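PDB 2Z5L: tylactone synthase starter module and modules 1 & 2 from Streptomyces fradiae, which probably reduces the beta-keto group of the growing tylactone chain with NADPH, its crystallised fragment being the first ketoreductase of the tylosin polyketide synthase. Local coordinates for residues Gly260-Gly266 and Asn337-Ala343; Gly267-Arg273 and Ala297-Leu303; Val392-Trp396 and Thr476-Trp482; Trp430-Gly435 and Ala454-Ala460. All coordinates share one frame; numbering follows the deposited sequence.

Contact 1: residues Gly260-Gly266 and Asn337-Ala343; sequences GTVLITG and NAVFHTA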
loop_
_atom_site.group_PDB
_atom_site.type_symbol
_atom_site.label_atom_id
_atom_site.label_comp_id
_atom_site.label_asym_id
_atom_site.label_seq_id
_atom_site.Cartn_x
_atom_site.Cartn_y
_atom_site.Cartn_z
ATOM N N GLY A 260 -14.333 -7.713 -25.941
ATOM C CA GLY A 260 -13.083 -7.399 -26.614
ATOM C C GLY A 260 -11.873 -8.161 -26.083
ATOM O O GLY A 260 -11.999 -9.294 -25.611
ATOM N N THR A 261 -10.697 -7.538 -26.147
ATOM C CA THR A 261 -9.470 -8.174 -25.671
ATOM C C THR A 261 -9.221 -7.860 -24.193
ATOM O O THR A 261 -9.293 -6.709 -23.774
ATOM C CB THR A 261 -8.241 -7.725 -26.520
ATOM O OG1 THR A 261 -8.524 -7.943 -27.909
ATOM C CG2 THR A 261 -6.989 -8.528 -26.148
ATOM N N VAL A 262 -8.953 -8.896 -23.403
ATOM C CA VAL A 262 -8.684 -8.711 -21.985
ATOM C C VAL A 262 -7.257 -9.168 -21.687
ATOM O O VAL A 262 -6.869 -10.302 -21.981
ATOM C CB VAL A 262 -9.687 -9.501 -21.104
ATOM C CG1 VAL A 262 -9.396 -9.259 -19.637
ATOM C CG2 VAL A 262 -11.115 -9.083 -21.427
ATOM N N LEU A 263 -6.465 -8.252 -21.146
ATOM C CA LEU A 263 -5.079 -8.532 -20.793
ATOM C C LEU A 263 -5.026 -8.873 -19.311
ATOM O O LEU A 263 -5.511 -8.098 -18.479
ATOM C CB LEU A 263 -4.204 -7.306 -21.044
ATOM C CG LEU A 263 -2.746 -7.403 -20.605
ATOM C CD1 LEU A 263 -2.059 -8.592 -21.308
ATOM C CD2 LEU A 263 -2.016 -6.098 -20.970
ATOM N N ILE A 264 -4.430 -10.015 -18.987
ATOM C CA ILE A 264 -4.313 -10.452 -17.594
ATOM C C ILE A 264 -2.877 -10.811 -17.232
ATOM O O ILE A 264 -2.342 -11.810 -17.729
ATOM C CB ILE A 264 -5.179 -11.705 -17.317
ATOM C CG1 ILE A 264 -6.661 -11.363 -17.413
ATOM C CG2 ILE A 264 -4.838 -12.277 -15.938
ATOM C CD1 ILE A 264 -7.554 -12.595 -17.527
ATOM N N THR A 265 -2.247 -10.019 -16.363
ATOM C CA THR A 265 -0.883 -10.372 -15.975
ATOM C C THR A 265 -0.970 -11.400 -14.839
ATOM O O THR A 265 -2.012 -11.522 -14.181
ATOM C CB THR A 265 -0.031 -9.144 -15.567
ATOM O OG1 THR A 265 -0.457 -8.631 -14.303
ATOM C CG2 THR A 265 -0.164 -8.028 -16.625
ATOM N N GLY A 266 0.097 -12.169 -14.643
ATOM C CA GLY A 266 0.075 -13.199 -13.627
ATOM C C GLY A 266 -1.072 -14.147 -13.925
ATOM O O GLY A 266 -1.753 -14.645 -13.030
ATOM N N ASN A 337 -9.042 -3.821 -24.105
ATOM C CA ASN A 337 -10.202 -3.038 -23.705
ATOM C C ASN A 337 -10.271 -3.069 -22.186
ATOM O O ASN A 337 -10.939 -2.245 -21.552
ATOM C CB ASN A 337 -11.478 -3.639 -24.287
ATOM C CG ASN A 337 -11.463 -3.649 -25.791
ATOM O OD1 ASN A 337 -11.553 -4.701 -26.415
ATOM N ND2 ASN A 337 -11.340 -2.466 -26.388
ATOM N N ALA A 338 -9.585 -4.049 -21.610
ATOM C CA ALA A 338 -9.523 -4.210 -20.163
ATOM C C ALA A 338 -8.197 -4.872 -19.771
ATOM O O ALA A 338 -7.737 -5.807 -20.434
ATOM C CB ALA A 338 -10.701 -5.053 -19.684
ATOM N N VAL A 339 -7.590 -4.367 -18.697
ATOM C CA VAL A 339 -6.327 -4.897 -18.177
ATOM C C VAL A 339 -6.516 -5.330 -16.729
ATOM O O VAL A 339 -7.106 -4.600 -15.936
ATOM C CB VAL A 339 -5.196 -3.834 -18.226
ATOM C CG1 VAL A 339 -3.916 -4.394 -17.617
ATOM C CG2 VAL A 339 -4.940 -3.415 -19.655
ATOM N N PHE A 340 -6.033 -6.522 -16.387
ATOM C CA PHE A 340 -6.128 -7.034 -15.014
ATOM C C PHE A 340 -4.710 -7.406 -14.559
ATOM O O PHE A 340 -4.093 -8.328 -15.091
ATOM C CB PHE A 340 -7.042 -8.257 -14.959
ATOM C CG PHE A 340 -8.503 -7.936 -15.175
ATOM C CD1 PHE A 340 -9.339 -7.641 -14.109
ATOM C CD2 PHE A 340 -9.045 -7.938 -16.449
ATOM C CE1 PHE A 340 -10.701 -7.370 -14.313
ATOM C CE2 PHE A 340 -10.399 -7.670 -16.663
ATOM C CZ PHE A 340 -11.224 -7.384 -15.596
ATOM N N HIS A 341 -4.196 -6.681 -13.575
ATOM C CA HIS A 341 -2.848 -6.916 -13.070
ATOM C C HIS A 341 -2.851 -7.767 -11.806
ATOM O O HIS A 341 -3.077 -7.247 -10.718
ATOM C CB HIS A 341 -2.175 -5.572 -12.779
ATOM C CG HIS A 341 -0.715 -5.675 -12.463
ATOM N ND1 HIS A 341 0.173 -6.359 -13.263
ATOM C CD2 HIS A 341 0.010 -5.172 -11.434
ATOM C CE1 HIS A 341 1.386 -6.278 -12.739
ATOM N NE2 HIS A 341 1.313 -5.565 -11.630
ATOM N N THR A 342 -2.607 -9.069 -11.944
ATOM C CA THR A 342 -2.584 -9.931 -10.765
ATOM C C THR A 342 -1.146 -10.349 -10.436
ATOM O O THR A 342 -0.910 -10.992 -9.418
ATOM C CB THR A 342 -3.485 -11.203 -10.924
ATOM O OG1 THR A 342 -2.734 -12.255 -11.517
ATOM C CG2 THR A 342 -4.685 -10.951 -11.847
ATOM N N ALA A 343 -0.181 -9.966 -11.280
ATOM C CA ALA A 343 1.220 -10.343 -11.042
ATOM C C ALA A 343 1.796 -9.829 -9.724
ATOM O O ALA A 343 1.452 -8.747 -9.249
ATOM C CB ALA A 343 2.109 -9.885 -12.196
#
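In the Rossmann fold of this ketoreductase, strand 261-265, which runs into the glycine-rich turn, pairs in parallel with strand 338-341, and Leu263 sits at the middle of the ladder. Its N donates to Ala338 O at 2.8 Å and its O accepts from Phe340 N at 2.7 Å; Phe340 O then receives Thr265 N. At the start of the pair the Asn337 side chain reaches toward strand 261-265, its OD1 taking Thr261 N at 3.0 Å while its N gives to Thr261 O. Side chains alternate between the two faces. On one, Val262 CG1 meets the edge of the Phe340 ring, 3.5 Å from CD2, and helix 270-281 packs on the same ring through Leu275 and Leu279. On the other, Leu263 CD2 runs alongside Val339 CG2, 4.2 Å away. Beyond them Thr265 OG1, set between its own backbone N and carbonyl carbon (chi1 72°), lies 2.6 Å from His341 ND1, a hydrogen bond in which either may donate. Across the ring, His341 NE2 bonds to Lys366 O. Thr342 OG1 donates to Thr265 O at 2.9 Å, the donor tilted 20° from the carbonyl plane. With a polar partner for each nitrogen, the imidazole is fixed in rotation, and at both ends of the ladder side chains (Asn337; Thr265 with His341 and Thr342) supply hydrogen bonds where the regular backbone pattern gives out.

Contact 2: residues Gly267-Arg273 and Ala297-Leu303; sequences GMGAIGR and APGAAEL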
loop_
_atom_site.group_PDB
_atom_site.type_symbol
_atom_site.label_atom_id
_atom_site.label_comp_id
_atom_site.label_asym_id
_atom_site.label_seq_id
_atom_site.Cartn_x
_atom_site.Cartn_y
_atom_site.Cartn_z
ATOM N N GLY A 267 -1.298 -14.402 -15.207
ATOM C CA GLY A 267 -2.388 -15.290 -15.603
ATOM C C GLY A 267 -2.193 -16.775 -15.290
ATOM O O GLY A 267 -3.137 -17.546 -15.398
ATOM N N MET A 268 -0.985 -17.203 -14.927
ATOM C CA MET A 268 -0.793 -18.609 -14.611
ATOM C C MET A 268 -0.754 -18.800 -13.081
ATOM O O MET A 268 -0.326 -19.844 -12.586
ATOM C CB MET A 268 0.479 -19.148 -15.282
ATOM C CG MET A 268 0.382 -19.172 -16.828
ATOM S SD MET A 268 -0.847 -20.409 -17.411
ATOM C CE MET A 268 0.138 -21.844 -17.342
ATOM N N GLY A 269 -1.212 -17.780 -12.350
ATOM C CA GLY A 269 -1.271 -17.811 -10.894
ATOM C C GLY A 269 -2.651 -18.263 -10.459
ATOM O O GLY A 269 -3.554 -18.379 -11.291
ATOM N N ALA A 270 -2.842 -18.515 -9.167
ATOM C CA ALA A 270 -4.140 -18.992 -8.665
ATOM C C ALA A 270 -5.287 -18.056 -9.016
ATOM O O ALA A 270 -6.359 -18.494 -9.424
ATOM C CB ALA A 270 -4.078 -19.186 -7.126
ATOM N N ILE A 271 -5.066 -16.766 -8.821
ATOM C CA ILE A 271 -6.079 -15.784 -9.145
ATOM C C ILE A 271 -6.185 -15.677 -10.678
ATOM O O ILE A 271 -7.267 -15.802 -11.247
ATOM C CB ILE A 271 -5.710 -14.426 -8.520
ATOM C CG1 ILE A 271 -5.945 -14.492 -7.007
ATOM C CG2 ILE A 271 -6.538 -13.307 -9.150
ATOM C CD1 ILE A 271 -5.442 -13.292 -6.227
ATOM N N GLY A 272 -5.047 -15.477 -11.331
ATOM C CA GLY A 272 -5.026 -15.375 -12.785
ATOM C C GLY A 272 -5.877 -16.408 -13.519
ATOM O O GLY A 272 -6.792 -16.052 -14.270
ATOM N N ARG A 273 -5.603 -17.691 -13.291
ATOM C CA ARG A 273 -6.360 -18.750 -13.946
ATOM C C ARG A 273 -7.860 -18.606 -13.710
ATOM O O ARG A 273 -8.650 -18.628 -14.651
ATOM C CB ARG A 273 -5.859 -20.123 -13.490
ATOM C CG ARG A 273 -4.383 -20.368 -13.824
ATOM C CD ARG A 273 -3.922 -21.813 -13.563
ATOM N NE ARG A 273 -2.470 -21.896 -13.568
ATOM C CZ ARG A 273 -1.758 -22.669 -14.383
ATOM N NH1 ARG A 273 -2.352 -23.449 -15.286
ATOM N NH2 ARG A 273 -0.439 -22.665 -14.282
ATOM N N ALA A 297 4.687 -22.764 -19.426
ATOM C CA ALA A 297 4.290 -22.910 -18.030
ATOM C C ALA A 297 3.450 -24.170 -17.795
ATOM O O ALA A 297 2.786 -24.672 -18.693
ATOM C CB ALA A 297 3.527 -21.677 -17.572
ATOM N N PRO A 298 3.453 -24.684 -16.556
ATOM C CA PRO A 298 2.677 -25.901 -16.262
ATOM C C PRO A 298 1.160 -25.855 -16.485
ATOM O O PRO A 298 0.432 -25.079 -15.860
ATOM C CB PRO A 298 3.092 -26.245 -14.819
ATOM C CG PRO A 298 3.486 -24.938 -14.221
ATOM C CD PRO A 298 4.185 -24.192 -15.371
ATOM N N GLY A 299 0.706 -26.719 -17.386
ATOM C CA GLY A 299 -0.701 -26.790 -17.721
ATOM C C GLY A 299 -1.126 -25.578 -18.540
ATOM O O GLY A 299 -2.322 -25.282 -18.644
ATOM N N ALA A 300 -0.138 -24.873 -19.101
ATOM C CA ALA A 300 -0.386 -23.670 -19.902
ATOM C C ALA A 300 -1.251 -24.051 -21.083
ATOM O O ALA A 300 -2.332 -23.490 -21.272
ATOM C CB ALA A 300 0.936 -23.057 -20.370
ATOM N N ALA A 301 -0.783 -25.043 -21.836
ATOM C CA ALA A 301 -1.462 -25.544 -23.024
ATOM C C ALA A 301 -2.855 -26.063 -22.695
ATOM O O ALA A 301 -3.838 -25.779 -23.396
ATOM C CB ALA A 301 -0.608 -26.665 -23.692
ATOM N N GLU A 302 -2.943 -26.834 -21.617
ATOM C CA GLU A 302 -4.213 -27.399 -21.179
ATOM C C GLU A 302 -5.213 -26.303 -20.830
ATOM O O GLU A 302 -6.365 -26.339 -21.264
ATOM C CB GLU A 302 -4.003 -28.323 -19.977
ATOM C CG GLU A 302 -3.202 -29.577 -20.290
ATOM C CD GLU A 302 -1.721 -29.298 -20.445
ATOM O OE1 GLU A 302 -1.298 -28.152 -20.180
ATOM O OE2 GLU A 302 -0.977 -30.224 -20.831
ATOM N N LEU A 303 -4.766 -25.330 -20.042
ATOM C CA LEU A 303 -5.619 -24.203 -19.651
ATOM C C LEU A 303 -6.174 -23.412 -20.848
ATOM O O LEU A 303 -7.372 -23.118 -20.894
ATOM C CB LEU A 303 -4.830 -23.256 -18.744
ATOM C CG LEU A 303 -5.574 -22.327 -17.766
ATOM C CD1 LEU A 303 -4.838 -21.004 -17.689
ATOM C CD2 LEU A 303 -7.003 -22.114 -18.174
#
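Arg273 reaches across to a single carbonyl, Pro298 O, and holds it with both terminal nitrogens: NH2 at 3.0 Å and NH1 at 3.3 Å. The acceptor lies at the edge of the guanidinium, near its plane, and NH2 approaches nearly in line with the C=O bond. The same NH2 also gives a bond to Met268 O, 3.3 Å away and 17° out of the guanidinium plane, while NE makes a weak one to that oxygen. Met268 supports the group a second time, because its SD lies over one guanidinium face toward the rim. Its chain, bent at chi2 and chi3 (-68° and -82°), brings CE up against the methyls of Ala297 and Ala300, though the exact place of CE is doubtful. Leu303 CD1 closes the apolar side, touching Met268 SD at 4.0 Å and Arg273 CG at 3.9 Å. Residues 267-272 fit the GxGxxG pattern of Rossmann folds, a turn that in relatives of this family faces the cofactor, and Arg273 sits in the first turn of the helix that follows. Gly269 and Gly299 are the N-caps of the two helices. A type II turn from Ala297 to Ala300 presents the Pro298 carbonyl to the arginine, and farther out His316 of strand 313-318 touches both Met268 and Ala300.

Contact 3: residues Val392-Trp396 and Thr476-Trp482; sequences VTGTW and TVVDVDW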
loop_
_atom_site.group_PDB
_atom_site.type_symbol
_atom_site.label_atom_id
_atom_site.label_comp_id
_atom_site.label_asym_id
_atom_site.label_seq_id
_atom_site.Cartn_x
_atom_site.Cartn_y
_atom_site.Cartn_z
ATOM N N VAL A 392 -4.777 -5.916 1.407
ATOM C CA VAL A 392 -5.189 -5.171 2.596
ATOM C C VAL A 392 -3.947 -4.821 3.423
ATOM O O VAL A 392 -3.978 -3.935 4.284
ATOM C CB VAL A 392 -6.163 -6.001 3.466
ATOM C CG1 VAL A 392 -5.427 -7.170 4.083
ATOM C CG2 VAL A 392 -6.794 -5.121 4.536
ATOM N N THR A 393 -2.846 -5.514 3.142
ATOM C CA THR A 393 -1.601 -5.267 3.847
ATOM C C THR A 393 -1.126 -3.837 3.613
ATOM O O THR A 393 -0.488 -3.235 4.480
ATOM C CB THR A 393 -0.498 -6.232 3.391
ATOM O OG1 THR A 393 -0.280 -6.070 1.986
ATOM C CG2 THR A 393 -0.908 -7.685 3.686
ATOM N N GLY A 394 -1.443 -3.302 2.436
ATOM C CA GLY A 394 -1.044 -1.951 2.095
ATOM C C GLY A 394 -2.079 -0.901 2.449
ATOM O O GLY A 394 -1.881 0.276 2.132
ATOM N N THR A 395 -3.181 -1.302 3.081
ATOM C CA THR A 395 -4.223 -0.339 3.465
ATOM C C THR A 395 -4.466 -0.344 4.974
ATOM O O THR A 395 -4.737 0.700 5.554
ATOM C CB THR A 395 -5.579 -0.619 2.764
ATOM O OG1 THR A 395 -5.375 -0.758 1.353
ATOM C CG2 THR A 395 -6.546 0.537 3.014
ATOM N N TRP A 396 -4.396 -1.517 5.600
ATOM C CA TRP A 396 -4.582 -1.600 7.043
ATOM C C TRP A 396 -3.252 -1.827 7.726
ATOM O O TRP A 396 -2.978 -1.261 8.780
ATOM C CB TRP A 396 -5.520 -2.745 7.429
ATOM C CG TRP A 396 -6.933 -2.550 7.000
ATOM C CD1 TRP A 396 -7.467 -1.445 6.399
ATOM C CD2 TRP A 396 -7.999 -3.495 7.120
ATOM N NE1 TRP A 396 -8.799 -1.645 6.129
ATOM C CE2 TRP A 396 -9.152 -2.897 6.563
ATOM C CE3 TRP A 396 -8.091 -4.789 7.641
ATOM C CZ2 TRP A 396 -10.384 -3.549 6.514
ATOM C CZ3 TRP A 396 -9.315 -5.440 7.593
ATOM C CH2 TRP A 396 -10.447 -4.818 7.029
ATOM N N THR A 476 -11.563 -1.843 -0.207
ATOM C CA THR A 476 -10.979 -2.981 0.476
ATOM C C THR A 476 -12.060 -4.041 0.548
ATOM O O THR A 476 -13.127 -3.824 1.132
ATOM C CB THR A 476 -10.547 -2.642 1.934
ATOM O OG1 THR A 476 -9.517 -1.649 1.922
ATOM C CG2 THR A 476 -10.018 -3.885 2.634
ATOM N N VAL A 477 -11.801 -5.184 -0.068
ATOM C CA VAL A 477 -12.756 -6.276 -0.035
ATOM C C VAL A 477 -12.134 -7.350 0.830
ATOM O O VAL A 477 -11.256 -8.082 0.377
ATOM C CB VAL A 477 -13.011 -6.849 -1.445
ATOM C CG1 VAL A 477 -13.973 -8.020 -1.357
ATOM C CG2 VAL A 477 -13.575 -5.767 -2.357
ATOM N N VAL A 478 -12.569 -7.439 2.080
ATOM C CA VAL A 478 -12.020 -8.444 2.984
ATOM C C VAL A 478 -13.071 -9.050 3.896
ATOM O O VAL A 478 -14.016 -8.382 4.306
ATOM C CB VAL A 478 -10.928 -7.856 3.911
ATOM C CG1 VAL A 478 -10.240 -8.982 4.663
ATOM C CG2 VAL A 478 -9.929 -7.042 3.120
ATOM N N ASP A 479 -12.887 -10.319 4.227
ATOM C CA ASP A 479 -13.797 -11.007 5.126
ATOM C C ASP A 479 -13.077 -11.132 6.467
ATOM O O ASP A 479 -12.084 -11.864 6.587
ATOM C CB ASP A 479 -14.156 -12.388 4.575
ATOM C CG ASP A 479 -15.089 -13.155 5.496
ATOM O OD1 ASP A 479 -15.987 -12.523 6.090
ATOM O OD2 ASP A 479 -14.934 -14.385 5.620
ATOM N N VAL A 480 -13.589 -10.416 7.473
ATOM C CA VAL A 480 -12.983 -10.388 8.810
ATOM C C VAL A 480 -13.898 -10.609 10.011
ATOM O O VAL A 480 -14.981 -10.038 10.090
ATOM C CB VAL A 480 -12.311 -9.038 9.099
ATOM C CG1 VAL A 480 -11.241 -9.218 10.159
ATOM C CG2 VAL A 480 -11.775 -8.436 7.835
ATOM N N ASP A 481 -13.419 -11.408 10.959
ATOM C CA ASP A 481 -14.142 -11.679 12.198
ATOM C C ASP A 481 -13.765 -10.572 13.195
ATOM O O ASP A 481 -12.925 -10.771 14.074
ATOM C CB ASP A 481 -13.736 -13.044 12.764
ATOM C CG ASP A 481 -14.416 -13.360 14.085
ATOM O OD1 ASP A 481 -14.080 -14.412 14.691
ATOM O OD2 ASP A 481 -15.286 -12.566 14.514
ATOM N N TRP A 482 -14.385 -9.406 13.034
ATOM C CA TRP A 482 -14.133 -8.258 13.895
ATOM C C TRP A 482 -14.126 -8.586 15.385
ATOM O O TRP A 482 -13.442 -7.922 16.165
ATOM C CB TRP A 482 -15.171 -7.173 13.629
ATOM C CG TRP A 482 -14.994 -6.472 12.317
ATOM C CD1 TRP A 482 -15.929 -6.328 11.329
ATOM C CD2 TRP A 482 -13.831 -5.763 11.873
ATOM N NE1 TRP A 482 -15.421 -5.569 10.300
ATOM C CE2 TRP A 482 -14.136 -5.210 10.611
ATOM C CE3 TRP A 482 -12.562 -5.540 12.423
ATOM C CZ2 TRP A 482 -13.218 -4.447 9.888
ATOM C CZ3 TRP A 482 -11.651 -4.782 11.709
ATOM C CH2 TRP A 482 -11.984 -4.242 10.449
HETATM O O HOH W 1 -10.205 0.004 4.007
#
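Trp396 lays one face of its indole against Val392 and Thr476, and this is the dense part of the contact. Thr476 CG2 sits over the rim of that face, 3.9 Å from Trp396 CZ2, and meets Val392 CG2 at the same distance. Val478 CG2 comes in crosswise against Val392 CB, 3.9 Å away. At the far edge of the indole, near its plane, Val480 CG2 approaches Trp396 CZ3. Trp396 and Trp482 approach from facing sides and meet obliquely, centroids of their six-membered rings 5.5 Å apart and planes at 38°. In the Rossmann-type sheet of the ketoreductase, strand 426-430 lies between strand 474-477 and strand 386-391, all three parallel, and the C-terminal end of strand 386-391 turns into the short 3-10 segment at 392-394. The Trp396 backbone is tied back there, its N and that of Thr395 both donating to Val392 O. At the nitrogen end of the indole, packing gives way to a solvent bridge: one water accepts from Trp396 NE1 at 3.0 Å and bonds Thr476 OG1 at 2.7 Å. That hydroxyl stands beside its own backbone N (chi1 -63°), which leaves CG2 for the ring. Trp482 instead sends NE1 to Tyr29 OH.

Contact 4: residues Trp430-Gly435 and Ala454-Ala460; sequences WGLWGG and AMDPDAA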
loop_
_atom_site.group_PDB
_atom_site.type_symbol
_atom_site.label_atom_id
_atom_site.label_comp_id
_atom_site.label_asym_id
_atom_site.label_seq_id
_atom_site.Cartn_x
_atom_site.Cartn_y
_atom_site.Cartn_z
ATOM N N TRP A 430 -7.336 -6.693 -1.559
ATOM C CA TRP A 430 -7.855 -7.989 -1.159
ATOM C C TRP A 430 -7.410 -8.462 0.209
ATOM O O TRP A 430 -6.414 -7.993 0.763
ATOM C CB TRP A 430 -7.484 -9.047 -2.206
ATOM C CG TRP A 430 -8.075 -8.775 -3.554
ATOM C CD1 TRP A 430 -7.465 -8.148 -4.610
ATOM C CD2 TRP A 430 -9.429 -9.018 -3.965
ATOM N NE1 TRP A 430 -8.357 -7.981 -5.638
ATOM C CE2 TRP A 430 -9.568 -8.494 -5.270
ATOM C CE3 TRP A 430 -10.537 -9.606 -3.351
ATOM C CZ2 TRP A 430 -10.766 -8.553 -5.978
ATOM C CZ3 TRP A 430 -11.747 -9.667 -4.061
ATOM C CH2 TRP A 430 -11.848 -9.134 -5.354
ATOM N N GLY A 431 -8.188 -9.391 0.746
ATOM C CA GLY A 431 -7.890 -9.995 2.028
ATOM C C GLY A 431 -7.383 -11.367 1.644
ATOM O O GLY A 431 -6.895 -11.536 0.525
ATOM N N LEU A 432 -7.499 -12.339 2.538
ATOM C CA LEU A 432 -7.050 -13.700 2.253
ATOM C C LEU A 432 -7.901 -14.356 1.175
ATOM O O LEU A 432 -9.131 -14.307 1.240
ATOM C CB LEU A 432 -7.119 -14.551 3.516
ATOM C CG LEU A 432 -6.226 -14.102 4.670
ATOM C CD1 LEU A 432 -6.501 -14.960 5.920
ATOM C CD2 LEU A 432 -4.791 -14.232 4.236
ATOM N N TRP A 433 -7.245 -14.976 0.194
ATOM C CA TRP A 433 -7.944 -15.651 -0.902
ATOM C C TRP A 433 -8.189 -17.137 -0.689
ATOM O O TRP A 433 -7.257 -17.910 -0.454
ATOM C CB TRP A 433 -7.193 -15.473 -2.221
ATOM C CG TRP A 433 -7.648 -14.282 -3.000
ATOM C CD1 TRP A 433 -7.495 -12.971 -2.654
ATOM C CD2 TRP A 433 -8.357 -14.291 -4.245
ATOM N NE1 TRP A 433 -8.064 -12.159 -3.608
ATOM C CE2 TRP A 433 -8.601 -12.943 -4.594
ATOM C CE3 TRP A 433 -8.812 -15.305 -5.099
ATOM C CZ2 TRP A 433 -9.277 -12.583 -5.759
ATOM C CZ3 TRP A 433 -9.485 -14.944 -6.258
ATOM C CH2 TRP A 433 -9.712 -13.593 -6.576
ATOM N N GLY A 434 -9.453 -17.536 -0.774
ATOM C CA GLY A 434 -9.818 -18.937 -0.679
ATOM C C GLY A 434 -8.994 -19.814 -1.601
ATOM O O GLY A 434 -8.319 -19.320 -2.505
ATOM N N GLY A 435 -9.050 -21.122 -1.372
ATOM C CA GLY A 435 -9.156 -22.083 -2.455
ATOM C C GLY A 435 -7.827 -22.736 -2.783
ATOM O O GLY A 435 -6.803 -22.419 -2.179
ATOM N N ALA A 454 -10.532 -16.717 4.788
ATOM C CA ALA A 454 -10.284 -16.913 3.363
ATOM C C ALA A 454 -11.570 -16.730 2.555
ATOM O O ALA A 454 -12.502 -17.518 2.678
ATOM C CB ALA A 454 -9.709 -18.310 3.121
ATOM N N MET A 455 -11.616 -15.694 1.724
ATOM C CA MET A 455 -12.789 -15.428 0.909
ATOM C C MET A 455 -12.936 -16.479 -0.185
ATOM O O MET A 455 -11.938 -16.961 -0.711
ATOM C CB MET A 455 -12.669 -14.055 0.263
ATOM C CG MET A 455 -12.589 -12.913 1.241
ATOM S SD MET A 455 -12.511 -11.371 0.337
ATOM C CE MET A 455 -10.764 -11.164 0.229
ATOM N N ASP A 456 -14.171 -16.837 -0.532
ATOM C CA ASP A 456 -14.382 -17.830 -1.578
ATOM C C ASP A 456 -13.954 -17.231 -2.910
ATOM O O ASP A 456 -14.400 -16.150 -3.293
ATOM C CB ASP A 456 -15.855 -18.275 -1.629
ATOM C CG ASP A 456 -16.196 -19.051 -2.908
ATOM O OD1 ASP A 456 -16.770 -18.443 -3.837
ATOM O OD2 ASP A 456 -15.877 -20.263 -2.995
ATOM N N PRO A 457 -13.077 -17.935 -3.636
ATOM C CA PRO A 457 -12.568 -17.481 -4.934
ATOM C C PRO A 457 -13.635 -16.828 -5.808
ATOM O O PRO A 457 -13.485 -15.684 -6.226
ATOM C CB PRO A 457 -11.998 -18.762 -5.545
ATOM C CG PRO A 457 -11.479 -19.473 -4.348
ATOM C CD PRO A 457 -12.610 -19.298 -3.338
ATOM N N ASP A 458 -14.712 -17.566 -6.061
ATOM C CA ASP A 458 -15.819 -17.093 -6.881
ATOM C C ASP A 458 -16.520 -15.889 -6.279
ATOM O O ASP A 458 -16.829 -14.917 -6.980
ATOM C CB ASP A 458 -16.817 -18.233 -7.107
ATOM C CG ASP A 458 -16.248 -19.328 -8.004
ATOM O OD1 ASP A 458 -15.816 -18.992 -9.147
ATOM O OD2 ASP A 458 -16.233 -20.508 -7.567
ATOM N N ALA A 459 -16.777 -15.955 -4.980
ATOM C CA ALA A 459 -17.416 -14.846 -4.293
ATOM C C ALA A 459 -16.498 -13.637 -4.467
ATOM O O ALA A 459 -16.956 -12.534 -4.792
ATOM C CB ALA A 459 -17.584 -15.186 -2.820
ATOM N N ALA A 460 -15.200 -13.849 -4.267
ATOM C CA ALA A 460 -14.215 -12.778 -4.397
ATOM C C ALA A 460 -14.310 -12.155 -5.790
ATOM O O ALA A 460 -14.271 -10.928 -5.945
ATOM C CB ALA A 460 -12.805 -13.322 -4.134
#
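Trp430 and Trp433, in the loop that leaves strand 426-430 of the Rossmann fold, frame the start of helix 457-470. The Trp433 ring takes Ala460 CB over one face, a CH-pi contact 4.0 Å from the centroid of its six-membered ring and 15° off the normal. At its edge lies Trp430 CB, while Trp433 NE1 sits above the rim of a Trp430 face. The edge of Trp430 meets Met455 CE, 3.9 Å from CE3, and the Ala460 carbonyl. A single backbone bridge between Trp433 and Met455 joins the loop to the chain entering the helix. Met455 N donates to Leu432 O at 2.9 Å, 30° out of the carbonyl plane. Met455, extended and then bent at chi3, runs alongside Leu432 O with CB and CG and ends with CE against Gly431. Pro457 packs on Gly434, its CG 3.7 Å from Gly434 O, a buried oxygen with no partner in the model. Outside the pair, Ile271 of helix 270-281 touches Trp433, and Asp458 forms a salt bridge with Arg274. Asp456, the N-cap, closes the first helical turn: its OD1 accepts Ala459 N at 2.7 Å on the anti side, 23° out of the carboxylate plane.

How the contacts relate
The four contacts show how chemistry follows position in one Rossmann-type unit. Contacts 1 and 3 are buried, yet the first relies on a strand ladder and the third on side-chain packing with one water bridging at its edge. Contacts 2 and 4 are only partly buried and gather at helix starts, one through an arginine on a carbonyl, the other through tryptophan packing beside a single backbone bridge. Contacts 1 and 2 share the run from strand 261-265 into helix 270-281 and touch where Thr342 meets Ile271. That isoleucine also packs on Trp433 of contact 4, whose Trp430 carbonyl in turn probably bonds Val392 of contact 3. Contacts 1 and 3 stay about 12 Å apart at their nearest atoms.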